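Local coordinates for peptidoglycan-recognition protein-SD (Drosophila melanogaster, PDB 2RKQ) that binds peptidoglycan of Gram-positive bacteria and activates the Toll pathway as a secreted sensor of innate immunity, at residues 4-10 with 76-81; 67-72 with 97-103; 71-77 with 114-119; 138-143 with 155-161. All blocks are in the same frame, centred on the assembly; numbering follows the deposited sequence.

Contact 1: residues 4-10 with 76-81; sequences IVTRAEW and KVYEGR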
# COMPACT_ATOMS: atom_id res chain seq x y z
N ILE A 4 8.59 -10.66 -2.17
CA ILE A 4 7.94 -9.57 -2.88
C ILE A 4 7.73 -10.03 -4.31
O ILE A 4 8.67 -10.52 -4.95
CB ILE A 4 8.80 -8.28 -2.87
CG1 ILE A 4 9.12 -7.81 -1.44
CG2 ILE A 4 8.13 -7.14 -3.70
CD1 ILE A 4 7.89 -7.51 -0.60
N VAL A 5 6.51 -9.92 -4.81
CA VAL A 5 6.26 -10.11 -6.23
C VAL A 5 6.67 -8.82 -6.92
O VAL A 5 5.97 -7.80 -6.85
CB VAL A 5 4.79 -10.40 -6.52
CG1 VAL A 5 4.57 -10.61 -8.02
CG2 VAL A 5 4.30 -11.62 -5.72
N THR A 6 7.83 -8.86 -7.57
CA THR A 6 8.38 -7.67 -8.18
C THR A 6 7.53 -7.23 -9.36
O THR A 6 6.71 -7.99 -9.88
CB THR A 6 9.79 -7.89 -8.67
OG1 THR A 6 9.79 -8.90 -9.69
CG2 THR A 6 10.72 -8.29 -7.52
N ARG A 7 7.74 -5.98 -9.76
CA ARG A 7 7.00 -5.42 -10.88
C ARG A 7 7.06 -6.35 -12.08
O ARG A 7 6.05 -6.59 -12.73
CB ARG A 7 7.55 -4.05 -11.24
CG ARG A 7 7.38 -2.98 -10.14
CD ARG A 7 7.95 -1.66 -10.60
NE ARG A 7 7.11 -1.05 -11.65
CZ ARG A 7 6.17 -0.12 -11.41
NH1 ARG A 7 5.92 0.29 -10.18
NH2 ARG A 7 5.48 0.39 -12.42
N ALA A 8 8.25 -6.87 -12.40
CA ALA A 8 8.36 -7.76 -13.56
C ALA A 8 7.51 -9.02 -13.40
O ALA A 8 6.91 -9.52 -14.36
CB ALA A 8 9.82 -8.13 -13.82
N GLU A 9 7.46 -9.53 -12.17
CA GLU A 9 6.71 -10.76 -11.87
C GLU A 9 5.20 -10.61 -11.98
O GLU A 9 4.51 -11.60 -12.20
CB GLU A 9 7.09 -11.29 -10.49
CG GLU A 9 8.49 -11.91 -10.43
CD GLU A 9 8.88 -12.22 -9.00
OE1 GLU A 9 8.65 -13.36 -8.56
OE2 GLU A 9 9.38 -11.31 -8.32
N TRP A 10 4.68 -9.38 -11.86
CA TRP A 10 3.29 -9.16 -12.19
C TRP A 10 3.06 -8.47 -13.52
O TRP A 10 1.94 -8.05 -13.83
CB TRP A 10 2.52 -8.50 -11.04
CG TRP A 10 2.97 -7.14 -10.53
CD1 TRP A 10 3.83 -6.89 -9.50
CD2 TRP A 10 2.45 -5.86 -10.93
NE1 TRP A 10 3.93 -5.53 -9.26
CE2 TRP A 10 3.09 -4.88 -10.13
CE3 TRP A 10 1.52 -5.44 -11.90
CZ2 TRP A 10 2.83 -3.52 -10.26
CZ3 TRP A 10 1.25 -4.09 -12.02
CH2 TRP A 10 1.91 -3.13 -11.20
N LYS A 76 0.05 -12.48 -0.81
CA LYS A 76 1.29 -12.05 -1.48
C LYS A 76 1.41 -10.54 -1.49
O LYS A 76 0.42 -9.82 -1.57
CB LYS A 76 1.35 -12.59 -2.91
CG LYS A 76 1.65 -14.09 -2.93
CD LYS A 76 1.97 -14.59 -4.32
CE LYS A 76 2.48 -16.03 -4.27
NZ LYS A 76 2.90 -16.49 -5.60
N VAL A 77 2.66 -10.08 -1.42
CA VAL A 77 2.97 -8.66 -1.43
C VAL A 77 3.52 -8.33 -2.80
O VAL A 77 4.47 -8.97 -3.25
CB VAL A 77 4.03 -8.30 -0.39
CG1 VAL A 77 4.38 -6.81 -0.51
CG2 VAL A 77 3.55 -8.67 1.02
N TYR A 78 2.87 -7.38 -3.47
CA TYR A 78 3.25 -6.94 -4.82
C TYR A 78 3.94 -5.60 -4.76
O TYR A 78 3.49 -4.67 -4.08
CB TYR A 78 2.02 -6.87 -5.73
CG TYR A 78 1.35 -8.19 -5.90
CD1 TYR A 78 0.49 -8.69 -4.93
CD2 TYR A 78 1.60 -8.97 -7.03
CE1 TYR A 78 -0.11 -9.93 -5.05
CE2 TYR A 78 1.02 -10.23 -7.18
CZ TYR A 78 0.16 -10.71 -6.18
OH TYR A 78 -0.42 -11.95 -6.30
N GLU A 79 5.03 -5.49 -5.49
CA GLU A 79 5.80 -4.26 -5.56
C GLU A 79 5.13 -3.21 -6.45
O GLU A 79 4.73 -3.52 -7.58
CB GLU A 79 7.16 -4.56 -6.15
CG GLU A 79 8.04 -3.34 -6.26
CD GLU A 79 9.38 -3.65 -6.90
OE1 GLU A 79 9.47 -4.60 -7.72
OE2 GLU A 79 10.33 -2.91 -6.58
N GLY A 80 5.01 -2.00 -5.92
CA GLY A 80 4.51 -0.84 -6.67
C GLY A 80 5.64 0.13 -6.93
O GLY A 80 6.72 -0.25 -7.42
N ARG A 81 5.42 1.41 -6.61
CA ARG A 81 6.50 2.40 -6.71
C ARG A 81 7.65 2.09 -5.77
O ARG A 81 7.45 1.46 -4.73
CB ARG A 81 6.00 3.80 -6.35
CG ARG A 81 4.93 4.29 -7.27
CD ARG A 81 4.42 5.67 -6.83
NE ARG A 81 3.29 5.99 -7.71
CZ ARG A 81 2.93 7.22 -8.09
NH1 ARG A 81 3.57 8.31 -7.66
NH2 ARG A 81 1.91 7.35 -8.93
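V77 starts the pairing: its carbonyl O takes the N-H of V5 at 2.7 Å and 168°, while its CG1 meets I4 CD1 at 3.6 Å among apolar groups of helix 113-128. Y78 turns to the other face of the sheet. There its ring lies alongside V5, with Y78 CD2 3.5 Å from V5 CB and V5 CG2 over one ring face. The same ring points an edge toward W10 in an offset edge-to-face pair, planes 76° apart, and its OH bonds to N74. E79 does three jobs. Its N-H reaches V5 O at 2.8 Å; its O receives the indole N-H of W10 in the carbonyl plane, NE1 to O 2.7 Å; and its side chain, CG anti to the backbone N (chi1 -180°) and extended beyond, brings OE1 to the R7 N-H at 3.0 Å. The carboxylate thus accepts a backbone N-H just beyond strand 4-5. G80 O receives a weak bond from R7 NH1; R7 NH2 makes a salt bridge to D64. The result is a short parallel edge strand, 4-5, added beside 77-79 at one border of the mixed sheet of the peptidoglycan-recognition domain.

Contact 2: residues 67-72 with 97-103; sequences YHYLIG and SLGIAFI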
# COMPACT_ATOMS: atom_id res chain seq x y z
N TYR A 67 0.67 3.16 -5.07
CA TYR A 67 1.20 2.62 -3.82
C TYR A 67 2.57 2.01 -3.99
O TYR A 67 2.98 1.66 -5.11
CB TYR A 67 0.22 1.57 -3.28
CG TYR A 67 -1.11 2.17 -2.96
CD1 TYR A 67 -2.20 2.00 -3.79
CD2 TYR A 67 -1.28 2.95 -1.82
CE1 TYR A 67 -3.40 2.60 -3.50
CE2 TYR A 67 -2.47 3.56 -1.53
CZ TYR A 67 -3.53 3.37 -2.36
OH TYR A 67 -4.72 3.99 -2.03
N HIS A 68 3.29 1.88 -2.87
CA HIS A 68 4.58 1.22 -2.85
C HIS A 68 4.48 -0.28 -2.79
O HIS A 68 5.33 -0.99 -3.36
CB HIS A 68 5.42 1.74 -1.70
CG HIS A 68 5.56 3.22 -1.73
ND1 HIS A 68 6.45 3.88 -2.56
CD2 HIS A 68 4.83 4.19 -1.13
CE1 HIS A 68 6.28 5.18 -2.43
NE2 HIS A 68 5.31 5.39 -1.56
N TYR A 69 3.46 -0.77 -2.08
CA TYR A 69 3.22 -2.20 -1.99
C TYR A 69 1.73 -2.44 -1.94
O TYR A 69 0.98 -1.61 -1.40
CB TYR A 69 3.80 -2.75 -0.69
CG TYR A 69 5.30 -2.72 -0.61
CD1 TYR A 69 5.95 -1.77 0.19
CD2 TYR A 69 6.07 -3.64 -1.31
CE1 TYR A 69 7.34 -1.73 0.28
CE2 TYR A 69 7.46 -3.62 -1.21
CZ TYR A 69 8.09 -2.67 -0.40
OH TYR A 69 9.46 -2.64 -0.30
N LEU A 70 1.30 -3.57 -2.50
CA LEU A 70 -0.10 -3.99 -2.41
C LEU A 70 -0.13 -5.42 -1.94
O LEU A 70 0.78 -6.19 -2.21
CB LEU A 70 -0.80 -3.87 -3.77
CG LEU A 70 -0.95 -2.39 -4.17
CD1 LEU A 70 0.20 -1.97 -5.10
CD2 LEU A 70 -2.31 -2.14 -4.79
N ILE A 71 -1.19 -5.77 -1.23
CA ILE A 71 -1.27 -7.09 -0.61
C ILE A 71 -2.53 -7.81 -1.05
O ILE A 71 -3.64 -7.33 -0.83
CB ILE A 71 -1.23 -6.99 0.92
CG1 ILE A 71 -0.01 -6.16 1.37
CG2 ILE A 71 -1.17 -8.39 1.53
CD1 ILE A 71 0.07 -5.95 2.85
N GLY A 72 -2.33 -8.92 -1.74
CA GLY A 72 -3.47 -9.68 -2.26
C GLY A 72 -4.09 -10.54 -1.19
O GLY A 72 -3.48 -10.83 -0.16
N SER A 97 5.89 9.08 3.03
CA SER A 97 4.95 8.04 3.41
C SER A 97 5.06 6.81 2.53
O SER A 97 4.97 6.91 1.32
CB SER A 97 3.52 8.58 3.32
OG SER A 97 3.40 9.74 4.13
N LEU A 98 5.23 5.66 3.17
CA LEU A 98 5.18 4.39 2.48
C LEU A 98 3.74 3.94 2.39
O LEU A 98 3.09 3.70 3.42
CB LEU A 98 5.98 3.37 3.28
CG LEU A 98 6.18 2.02 2.60
CD1 LEU A 98 7.17 2.16 1.44
CD2 LEU A 98 6.69 1.02 3.62
N GLY A 99 3.20 3.84 1.18
CA GLY A 99 1.79 3.48 1.00
C GLY A 99 1.64 2.00 0.72
O GLY A 99 2.22 1.47 -0.25
N ILE A 100 0.86 1.34 1.58
CA ILE A 100 0.63 -0.10 1.46
C ILE A 100 -0.88 -0.27 1.34
O ILE A 100 -1.62 0.14 2.23
CB ILE A 100 1.11 -0.82 2.72
CG1 ILE A 100 2.63 -0.64 2.87
CG2 ILE A 100 0.79 -2.30 2.61
CD1 ILE A 100 3.13 -0.90 4.27
N ALA A 101 -1.33 -0.85 0.22
CA ALA A 101 -2.76 -1.04 0.01
C ALA A 101 -3.12 -2.50 -0.01
O ALA A 101 -2.49 -3.30 -0.71
CB ALA A 101 -3.22 -0.37 -1.29
N PHE A 102 -4.12 -2.86 0.79
CA PHE A 102 -4.67 -4.19 0.70
C PHE A 102 -5.64 -4.21 -0.47
O PHE A 102 -6.50 -3.33 -0.61
CB PHE A 102 -5.44 -4.52 1.97
CG PHE A 102 -4.57 -4.87 3.15
CD1 PHE A 102 -3.88 -3.89 3.85
CD2 PHE A 102 -4.51 -6.20 3.59
CE1 PHE A 102 -3.10 -4.23 4.94
CE2 PHE A 102 -3.73 -6.54 4.70
CZ PHE A 102 -3.04 -5.56 5.38
N ILE A 103 -5.49 -5.24 -1.30
CA ILE A 103 -6.38 -5.38 -2.44
C ILE A 103 -7.71 -5.92 -1.93
O ILE A 103 -7.75 -6.98 -1.28
CB ILE A 103 -5.80 -6.33 -3.51
CG1 ILE A 103 -4.45 -5.78 -4.02
CG2 ILE A 103 -6.84 -6.52 -4.64
CD1 ILE A 103 -3.67 -6.75 -4.89
O HOH W 1 -5.97 -8.05 0.76
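A101 sets its methyl squarely over the Y67 ring, with CB 3.5 Å from the ring centroid of Y67 and only 9° off the normal, a close CH-pi contact. Beside it, G99 O is gripped twice, by H68 N at 2.9 Å and by Y69 N at 3.1 Å, so the chain is fastened just where it enters strand 69-71. From there the parallel ladder runs on: A101 N to Y69 O, I71 N to A101 O (2.8 Å) and I103 N to I71 O (2.8 Å). A water extends it, donating to I71 O at 2.9 Å and also to I103 O. Side chains alternate across the sheet. On the face of Y69, I100 and F102, I71 CD1, carried out by an extended chi2 of 177°, lies over the F102 ring and is 3.7 Å from I100 CG2. L70 and A101 share the other face, where L70 CB also meets I103 CG1. This central parallel pair of the mixed sheet is sandwiched between helix 113-128, through A115 and A119, and helix 42-58, whose M49 packs on L70 and I103. Further out, Y67 also meets the F89 ring and H141, and Y69 OH bonds to Q131. Cut back to an alanine here, the Y67 position would probably leave the A101 methyl without its aromatic floor and open a gap toward F89. Five cross-strand N-H...O bonds fix the register, mainly apolar side chains fill both faces, and outer backbone bonds go to the neighbouring strands.

Contact 3: residues 71-77 with 114-119; sequences IGGNGKV and EALDAA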
# COMPACT_ATOMS: atom_id res chain seq x y z
N ILE A 71 -1.19 -5.77 -1.23
CA ILE A 71 -1.27 -7.09 -0.61
C ILE A 71 -2.53 -7.81 -1.05
O ILE A 71 -3.64 -7.33 -0.83
CB ILE A 71 -1.23 -6.99 0.92
CG1 ILE A 71 -0.01 -6.16 1.37
CG2 ILE A 71 -1.17 -8.39 1.53
CD1 ILE A 71 0.07 -5.95 2.85
N GLY A 72 -2.33 -8.92 -1.74
CA GLY A 72 -3.47 -9.68 -2.26
C GLY A 72 -4.09 -10.54 -1.19
O GLY A 72 -3.48 -10.83 -0.16
N GLY A 73 -5.33 -10.95 -1.44
CA GLY A 73 -6.00 -11.89 -0.54
C GLY A 73 -5.37 -13.26 -0.54
O GLY A 73 -5.66 -14.09 0.32
N ASN A 74 -4.49 -13.51 -1.50
CA ASN A 74 -3.63 -14.70 -1.50
C ASN A 74 -2.45 -14.60 -0.55
O ASN A 74 -1.61 -15.51 -0.47
CB ASN A 74 -3.10 -14.97 -2.91
CG ASN A 74 -2.25 -13.82 -3.44
OD1 ASN A 74 -2.18 -12.73 -2.85
ND2 ASN A 74 -1.58 -14.06 -4.57
N GLY A 75 -2.34 -13.45 0.13
CA GLY A 75 -1.26 -13.23 1.09
C GLY A 75 0.05 -12.74 0.50
O GLY A 75 1.04 -12.62 1.22
N LYS A 76 0.05 -12.48 -0.81
CA LYS A 76 1.29 -12.05 -1.48
C LYS A 76 1.41 -10.54 -1.49
O LYS A 76 0.42 -9.82 -1.57
CB LYS A 76 1.35 -12.59 -2.91
CG LYS A 76 1.65 -14.09 -2.93
CD LYS A 76 1.97 -14.59 -4.32
CE LYS A 76 2.48 -16.03 -4.27
NZ LYS A 76 2.90 -16.49 -5.60
N VAL A 77 2.66 -10.08 -1.42
CA VAL A 77 2.97 -8.66 -1.43
C VAL A 77 3.52 -8.33 -2.80
O VAL A 77 4.47 -8.97 -3.25
CB VAL A 77 4.03 -8.30 -0.39
CG1 VAL A 77 4.38 -6.81 -0.51
CG2 VAL A 77 3.55 -8.67 1.02
N GLU A 114 -3.60 -14.27 6.09
CA GLU A 114 -2.35 -14.30 5.32
C GLU A 114 -1.97 -12.90 4.85
O GLU A 114 -0.79 -12.56 4.82
CB GLU A 114 -2.45 -15.22 4.13
CG GLU A 114 -2.46 -16.68 4.50
CD GLU A 114 -3.82 -17.11 4.97
OE1 GLU A 114 -4.82 -16.41 4.62
OE2 GLU A 114 -3.90 -18.14 5.68
N ALA A 115 -2.96 -12.10 4.49
CA ALA A 115 -2.69 -10.73 4.06
C ALA A 115 -2.25 -9.87 5.22
O ALA A 115 -1.30 -9.10 5.10
CB ALA A 115 -3.92 -10.13 3.41
N LEU A 116 -2.91 -10.02 6.35
CA LEU A 116 -2.51 -9.27 7.54
C LEU A 116 -1.12 -9.65 7.99
O LEU A 116 -0.33 -8.78 8.33
CB LEU A 116 -3.51 -9.46 8.69
CG LEU A 116 -4.92 -8.97 8.40
CD1 LEU A 116 -5.86 -9.54 9.44
CD2 LEU A 116 -4.95 -7.48 8.46
N ASP A 117 -0.81 -10.95 8.00
CA ASP A 117 0.54 -11.40 8.35
C ASP A 117 1.56 -10.78 7.41
O ASP A 117 2.60 -10.30 7.84
CB ASP A 117 0.67 -12.91 8.24
CG ASP A 117 -0.05 -13.65 9.34
OD1 ASP A 117 -0.47 -13.03 10.36
OD2 ASP A 117 -0.17 -14.88 9.18
N ALA A 118 1.25 -10.82 6.11
CA ALA A 118 2.13 -10.28 5.09
C ALA A 118 2.42 -8.79 5.33
O ALA A 118 3.58 -8.35 5.22
CB ALA A 118 1.52 -10.50 3.71
N ALA A 119 1.39 -8.03 5.69
CA ALA A 119 1.57 -6.60 5.99
C ALA A 119 2.50 -6.39 7.19
O ALA A 119 3.38 -5.54 7.14
CB ALA A 119 0.22 -5.93 6.24
O HOH W 2 -4.78 -16.44 2.01
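E114 OE1 takes a 2.6 Å hydrogen bond from a water that also donates to G73 O at 3.0 Å; the same carbonyl receives N112 ND2, so it is gripped twice. This bridge ties the start of the helical segment 114-119 to a tight turn. Within that turn, a type I beta turn from G72 to G75, G75 N bonds to G72 O, and G72 N reaches K76 O at 2.9 Å. N74 OD1 accepts K76 N at 3.0 Å from well above its amide plane, making an Asx turn, while its ND2 goes to D42. G75 has a positive phi, which favours glycine, and a CB there would also run into E114 CB. Its O lies 3.3 Å from the A118 methyl, which also meets V77 CG2 at 3.8 Å. I71 spreads its two branches along the helix. CG2, anti to the backbone N, touches A115, and CD1 presses on A119 CB at 3.4 Å, tighter than usual for two carbons. The small alanine side chains are consistent with so close an approach of the helix. This is a beta-hairpin, strands 69-71 and 77-79, closed by a type I turn with a G1 beta bulge at G75 and packed beneath a helix of an alpha/beta fold.

Contact 4: residues 138-143 with 155-161; sequences LLGHRQ and YALIQQW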
# COMPACT_ATOMS: atom_id res chain seq x y z
N LEU A 138 2.48 4.82 12.00
CA LEU A 138 1.58 4.03 11.18
C LEU A 138 0.24 4.73 11.15
O LEU A 138 -0.34 5.04 12.20
CB LEU A 138 1.42 2.63 11.76
CG LEU A 138 0.46 1.71 11.02
CD1 LEU A 138 1.08 1.21 9.73
CD2 LEU A 138 0.12 0.55 11.95
N LEU A 139 -0.28 4.95 9.94
CA LEU A 139 -1.53 5.69 9.78
C LEU A 139 -2.48 4.97 8.85
O LEU A 139 -2.04 4.30 7.93
CB LEU A 139 -1.25 7.06 9.16
CG LEU A 139 -0.32 7.93 10.00
CD1 LEU A 139 0.15 9.11 9.17
CD2 LEU A 139 -1.04 8.42 11.23
N GLY A 140 -3.77 5.10 9.08
CA GLY A 140 -4.70 4.68 8.04
C GLY A 140 -4.81 5.74 6.98
O GLY A 140 -4.61 6.93 7.25
N HIS A 141 -5.17 5.33 5.78
CA HIS A 141 -5.37 6.23 4.65
C HIS A 141 -6.32 7.38 5.04
O HIS A 141 -6.07 8.53 4.71
CB HIS A 141 -5.92 5.38 3.51
CG HIS A 141 -5.83 6.00 2.15
ND1 HIS A 141 -6.39 5.41 1.05
CD2 HIS A 141 -5.26 7.15 1.72
CE1 HIS A 141 -6.17 6.17 -0.01
NE2 HIS A 141 -5.49 7.24 0.37
N ARG A 142 -7.38 7.05 5.78
CA ARG A 142 -8.35 8.05 6.20
C ARG A 142 -7.77 9.14 7.10
O ARG A 142 -8.39 10.20 7.29
CB ARG A 142 -9.51 7.39 6.94
CG ARG A 142 -9.11 6.58 8.17
CD ARG A 142 -10.33 6.08 8.92
NE ARG A 142 -11.11 5.16 8.11
CZ ARG A 142 -12.23 4.58 8.53
NH1 ARG A 142 -12.66 4.82 9.76
NH2 ARG A 142 -12.89 3.76 7.72
N GLN A 143 -6.61 8.89 7.70
CA GLN A 143 -5.98 9.91 8.55
C GLN A 143 -5.19 10.93 7.73
O GLN A 143 -4.82 11.98 8.26
CB GLN A 143 -5.09 9.27 9.60
CG GLN A 143 -5.83 8.29 10.49
CD GLN A 143 -4.91 7.64 11.48
OE1 GLN A 143 -4.53 6.46 11.32
NE2 GLN A 143 -4.56 8.39 12.52
N TYR A 155 -9.20 -0.66 9.24
CA TYR A 155 -8.74 0.45 10.08
C TYR A 155 -8.73 0.08 11.56
O TYR A 155 -7.75 0.35 12.25
CB TYR A 155 -9.59 1.70 9.86
CG TYR A 155 -9.06 2.91 10.58
CD1 TYR A 155 -9.80 3.48 11.62
CD2 TYR A 155 -7.82 3.46 10.26
CE1 TYR A 155 -9.33 4.60 12.30
CE2 TYR A 155 -7.34 4.58 10.93
CZ TYR A 155 -8.10 5.13 11.95
OH TYR A 155 -7.63 6.24 12.61
N ALA A 156 -9.77 -0.61 12.01
CA ALA A 156 -9.84 -1.03 13.42
C ALA A 156 -8.67 -1.92 13.81
O ALA A 156 -8.16 -1.87 14.94
CB ALA A 156 -11.13 -1.74 13.68
N LEU A 157 -8.25 -2.76 12.87
CA LEU A 157 -7.13 -3.66 13.10
C LEU A 157 -5.81 -2.89 13.17
O LEU A 157 -5.02 -3.08 14.11
CB LEU A 157 -7.07 -4.75 12.02
CG LEU A 157 -8.20 -5.78 12.01
CD1 LEU A 157 -8.01 -6.71 10.81
CD2 LEU A 157 -8.24 -6.57 13.33
N ILE A 158 -5.58 -2.02 12.18
CA ILE A 158 -4.29 -1.33 12.14
C ILE A 158 -4.12 -0.39 13.34
O ILE A 158 -3.01 -0.17 13.79
CB ILE A 158 -4.01 -0.61 10.78
CG1 ILE A 158 -4.92 0.59 10.57
CG2 ILE A 158 -4.12 -1.58 9.63
CD1 ILE A 158 -4.22 1.91 10.67
N GLN A 159 -5.23 0.13 13.87
CA GLN A 159 -5.11 0.97 15.07
C GLN A 159 -4.50 0.21 16.23
O GLN A 159 -4.04 0.81 17.20
CB GLN A 159 -6.47 1.49 15.51
CG GLN A 159 -7.07 2.54 14.60
CD GLN A 159 -8.35 3.07 15.17
OE1 GLN A 159 -8.43 4.24 15.59
NE2 GLN A 159 -9.36 2.23 15.23
N GLN A 160 -4.56 -1.12 16.17
CA GLN A 160 -4.01 -1.94 17.24
C GLN A 160 -2.55 -2.31 17.03
O GLN A 160 -1.92 -2.87 17.94
CB GLN A 160 -4.79 -3.24 17.42
CG GLN A 160 -6.29 -3.06 17.57
CD GLN A 160 -7.08 -4.37 17.51
OE1 GLN A 160 -8.20 -4.44 18.04
NE2 GLN A 160 -6.53 -5.40 16.87
N TRP A 161 -2.03 -2.04 15.84
CA TRP A 161 -0.66 -2.41 15.51
C TRP A 161 0.35 -1.48 16.15
O TRP A 161 0.05 -0.32 16.45
CB TRP A 161 -0.46 -2.36 13.99
CG TRP A 161 -1.22 -3.40 13.23
CD1 TRP A 161 -2.16 -4.27 13.71
CD2 TRP A 161 -1.15 -3.61 11.82
NE1 TRP A 161 -2.65 -5.05 12.67
CE2 TRP A 161 -2.06 -4.65 11.50
CE3 TRP A 161 -0.40 -3.02 10.79
CZ2 TRP A 161 -2.23 -5.11 10.20
CZ3 TRP A 161 -0.57 -3.48 9.48
CH2 TRP A 161 -1.49 -4.52 9.21
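Y155 holds CG anti to its backbone N (chi1 -174°), which carries the ring toward strand 136-140 and the turn after it, and R142 comes to meet it with CG between the backbone N and the carbonyl carbon (58°) and a bend at chi3. The two side chains join helix 152-158 to that turn, at one border of the mixed sheet of the amidase-like alpha/beta fold. R142 CD stands 3.6 Å from the Y155 ring centroid, straight above it, and the guanidinium lies nearly flat on the ring, planes 22° apart. Q159 CG rests on the opposite ring face. The charged end of R142 is occupied by K148 O and E152. At the ring edge, Q143 sets its amide almost upright to the ring plane, CD 3.3 Å from Y155 OH. Q143 OE1 is already held by G140 N at 2.7 Å and by W164 NE1, which fixes the amide. G140 CA also lies at the ring edge, where a side chain would collide with Y155 CD2. A serine in place of Y155 would probably take the flat support from under R142, leaving its grip to K148 and E152, and open a gap beside Q143 and G140. I158 CD1 packs 3.6 Å from G140 N; two residues earlier, L138 CD2 sits 3.6 Å from W161 CB.

The centre of contact 2 is about 1 Å from the centre of the chain, and the contact is wholly buried; the centres of contacts 1, 3 and 4 are about 11 to 12 Å from it. Contact 1 is partly buried, 3 and 4 mostly buried with polar groups at the margin. Contacts 1, 2 and 4 reach the same sheet, at its 4-5 border, middle and 136-140 border. Contacts 1 and 2 are parallel strand pairings, joined through Y78 N to L70 O. Contacts 3 and 4 instead set helices against a hairpin turn, by methyl packing and a water bridge, and against an edge strand with its following turn, by an arginine-tyrosine stack. A119, F102 and W161 connect contacts 2, 3 and 4.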